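Local coordinates for uncharacterized protein (Mycobacterium tuberculosis, PDB 4Q6U) that is of unknown function but, with one GAF-like and two PAS-like domains, probably serves as a sensor protein, at residues B[312-317]-B[330-335]. Residues are numbered along the deposited sequence; the frame is centred on the assembly and turned at random.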
ATOM      1  N   VAL B 312       8.408 -27.349  16.549  1.00 45.30           N
ATOM      2  CA  VAL B 312       8.580 -26.333  15.511  1.00 43.03           C
ATOM      3  C   VAL B 312       9.174 -25.098  16.144  1.00 47.15           C
ATOM      4  O   VAL B 312       8.695 -24.649  17.187  1.00 46.09           O
ATOM      5  CB  VAL B 312       7.252 -25.942  14.825  1.00 40.38           C
ATOM      6  CG1 VAL B 312       7.455 -24.717  13.888  1.00 38.21           C
ATOM      7  CG2 VAL B 312       6.640 -27.132  14.077  1.00 40.38           C
ATOM      8  N   HIS B 313      10.212 -24.547  15.522  1.00 43.78           N
ATOM      9  CA  HIS B 313      10.824 -23.334  16.038  1.00 42.97           C
ATOM     10  C   HIS B 313      10.026 -22.120  15.565  1.00 40.95           C
ATOM     11  O   HIS B 313       9.838 -21.903  14.364  1.00 38.67           O
ATOM     12  CB  HIS B 313      12.283 -23.221  15.603  1.00 44.20           C
ATOM     13  CG  HIS B 313      12.979 -22.020  16.169  1.00 47.31           C
ATOM     14  ND1 HIS B 313      12.864 -20.764  15.613  1.00 42.86           N
ATOM     15  CD2 HIS B 313      13.782 -21.886  17.250  1.00 46.84           C
ATOM     16  CE1 HIS B 313      13.577 -19.908  16.324  1.00 43.98           C
ATOM     17  NE2 HIS B 313      14.142 -20.561  17.323  1.00 49.47           N
ATOM     18  N   VAL B 314       9.573 -21.329  16.531  1.00 40.46           N
ATOM     19  CA  VAL B 314       8.659 -20.227  16.285  1.00 45.26           C
ATOM     20  C   VAL B 314       9.278 -18.895  16.700  1.00 50.65           C
ATOM     21  O   VAL B 314       9.799 -18.771  17.809  1.00 53.51           O
ATOM     22  CB  VAL B 314       7.351 -20.443  17.052  1.00 47.82           C
ATOM     23  CG1 VAL B 314       6.475 -19.234  16.960  1.00 46.46           C
ATOM     24  CG2 VAL B 314       6.625 -21.682  16.531  1.00 42.65           C
ATOM     25  N   THR B 315       9.230 -17.909  15.805  1.00 39.86           N
ATOM     26  CA  THR B 315       9.697 -16.553  16.110  1.00 48.19           C
ATOM     27  C   THR B 315       8.552 -15.563  15.874  1.00 47.67           C
ATOM     28  O   THR B 315       7.946 -15.542  14.802  1.00 43.47           O
ATOM     29  CB  THR B 315      10.925 -16.180  15.269  1.00 47.33           C
ATOM     30  OG1 THR B 315      12.004 -17.064  15.593  1.00 48.91           O
ATOM     31  CG2 THR B 315      11.356 -14.732  15.534  1.00 52.46           C
ATOM     32  N   VAL B 316       8.246 -14.759  16.889  1.00 41.28           N
ATOM     33  CA  VAL B 316       6.993 -14.008  16.922  1.00 34.93           C
ATOM     34  C   VAL B 316       7.199 -12.516  17.099  1.00 42.57           C
ATOM     35  O   VAL B 316       7.928 -12.091  17.995  1.00 43.33           O
ATOM     36  CB  VAL B 316       6.083 -14.496  18.065  1.00 43.82           C
ATOM     37  CG1 VAL B 316       4.654 -14.038  17.840  1.00 47.25           C
ATOM     38  CG2 VAL B 316       6.130 -15.993  18.167  1.00 53.58           C
ATOM     39  N   ASN B 317       6.559 -11.730  16.235  1.00 40.43           N
ATOM     40  CA  ASN B 317       6.531 -10.276  16.374  1.00 41.49           C
ATOM     41  C   ASN B 317       5.090  -9.804  16.464  1.00 40.46           C
ATOM     42  O   ASN B 317       4.203 -10.422  15.895  1.00 38.24           O
ATOM     43  CB  ASN B 317       7.242  -9.591  15.199  1.00 36.00           C
ATOM     44  CG  ASN B 317       8.755  -9.763  15.241  1.00 38.49           C
ATOM     45  OD1 ASN B 317       9.476  -8.895  15.726  1.00 41.90           O
ATOM     46  ND2 ASN B 317       9.238 -10.887  14.729  1.00 41.58           N
ATOM     47  N   VAL B 330       4.343 -14.644  12.779  1.00 29.02           N
ATOM     48  CA  VAL B 330       5.080 -15.808  13.226  1.00 34.14           C
ATOM     49  C   VAL B 330       5.953 -16.363  12.111  1.00 34.65           C
ATOM     50  O   VAL B 330       5.492 -16.511  10.986  1.00 36.48           O
ATOM     51  CB  VAL B 330       4.113 -16.911  13.723  1.00 38.20           C
ATOM     52  CG1 VAL B 330       4.874 -18.155  14.039  1.00 49.91           C
ATOM     53  CG2 VAL B 330       3.352 -16.430  14.950  1.00 36.33           C
ATOM     54  N   ALA B 331       7.215 -16.651  12.426  1.00 34.71           N
ATOM     55  CA  ALA B 331       8.116 -17.311  11.487  1.00 31.84           C
ATOM     56  C   ALA B 331       8.350 -18.753  11.924  1.00 36.35           C
ATOM     57  O   ALA B 331       8.880 -19.000  12.997  1.00 36.36           O
ATOM     58  CB  ALA B 331       9.436 -16.564  11.385  1.00 31.91           C
ATOM     59  N   LEU B 332       7.957 -19.698  11.081  1.00 34.17           N
ATOM     60  CA  LEU B 332       8.016 -21.114  11.434  1.00 36.52           C
ATOM     61  C   LEU B 332       9.091 -21.872  10.695  1.00 34.15           C
ATOM     62  O   LEU B 332       9.171 -21.811   9.474  1.00 39.52           O
ATOM     63  CB  LEU B 332       6.684 -21.781  11.138  1.00 32.56           C
ATOM     64  CG  LEU B 332       5.469 -21.107  11.745  1.00 35.94           C
ATOM     65  CD1 LEU B 332       4.242 -21.665  11.074  1.00 43.68           C
ATOM     66  CD2 LEU B 332       5.463 -21.454  13.198  1.00 45.56           C
ATOM     67  N   ARG B 333       9.874 -22.643  11.435  1.00 36.43           N
ATOM     68  CA  ARG B 333      10.854 -23.518  10.823  1.00 43.55           C
ATOM     69  C   ARG B 333      11.170 -24.713  11.726  1.00 43.89           C
ATOM     70  O   ARG B 333      10.834 -24.723  12.908  1.00 46.48           O
ATOM     71  CB  ARG B 333      12.139 -22.740  10.501  1.00 39.79           C
ATOM     72  CG  ARG B 333      12.918 -22.255  11.727  1.00 48.44           C
ATOM     73  CD  ARG B 333      14.320 -21.724  11.345  1.00 47.25           C
ATOM     74  NE  ARG B 333      15.003 -21.039  12.450  1.00 43.42           N
ATOM     75  CZ  ARG B 333      15.486 -21.647  13.528  1.00 51.20           C
ATOM     76  NH1 ARG B 333      15.361 -22.962  13.667  1.00 52.17           N
ATOM     77  NH2 ARG B 333      16.093 -20.943  14.477  1.00 52.42           N
ATOM     78  N   LEU B 334      11.819 -25.721  11.161  1.00 46.72           N
ATOM     79  CA  LEU B 334      12.284 -26.854  11.952  1.00 46.69           C
ATOM     80  C   LEU B 334      13.353 -26.416  12.959  1.00 56.26           C
ATOM     81  O   LEU B 334      14.225 -25.612  12.626  1.00 58.07           O
ATOM     82  CB  LEU B 334      12.829 -27.943  11.029  1.00 49.31           C
ATOM     83  CG  LEU B 334      11.773 -28.536  10.092  1.00 53.15           C
ATOM     84  CD1 LEU B 334      12.384 -29.570   9.161  1.00 57.98           C
ATOM     85  CD2 LEU B 334      10.652 -29.150  10.911  1.00 53.33           C
ATOM     86  N   PRO B 335      13.287 -26.930  14.199  1.00 55.32           N
ATOM     87  CA  PRO B 335      14.311 -26.584  15.189  1.00 55.03           C
ATOM     88  C   PRO B 335      15.560 -27.437  15.015  1.00 55.93           C
ATOM     89  O   PRO B 335      15.442 -28.587  14.595  1.00 57.50           O
ATOM     90  CB  PRO B 335      13.625 -26.882  16.523  1.00 51.12           C
ATOM     91  CG  PRO B 335      12.686 -28.008  16.199  1.00 50.98           C
ATOM     92  CD  PRO B 335      12.266 -27.839  14.751  1.00 52.17           C
TER
HETATM   93  O   HOH W   1      11.532 -19.280  13.759  1.00 40.12           O
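The guanidinium of Arg333 lies flat on one face of the His313 imidazole, the two planes 8° apart and their centres 3.7 Å from each other, with NH2 over the middle of the ring. At the ring edge, in its plane, a water sits 2.7 Å from His313 ND1; it also bonds to Thr315 OG1 and donates to the carbonyl oxygen of Ala331, tying the two strands together beside the stack. These residues belong to an antiparallel beta hairpin, strands 309-320 and 325-333, in the five-stranded sheet of the C-terminal PAS-like domain. His313 and Arg333 form a hydrogen-bonded pair, and their side chains rise from the same face of the sheet, as do those of Thr315 and Ala331. With CG between its backbone N and carbonyl carbon (chi1 67°) and the chain extended from there to NE, Arg333 runs alongside His313 and carries its guanidinium over the face of the ring. Its NH1 donates to Leu334 O, nearly in the guanidinium plane, while NH2 forms a salt bridge with Glu339 of helix 337-343; together these would fix the rotation of the group and partly offset its charge. Thr315 OG1 is also bonded to Ser297 on the neighbouring strand 296-303. On the other face the hairpin presents aliphatic side chains: Leu332 CD2 packs 3.5 Å from Val314 CG2 and also reaches Val312 CG1, and Trp251 packs against both Val314 and Val330. Beyond the strand end, Pro335 CB rests 4.0 Å from His313 CB, while His313 N donates to Arg333 O at 2.7 Å.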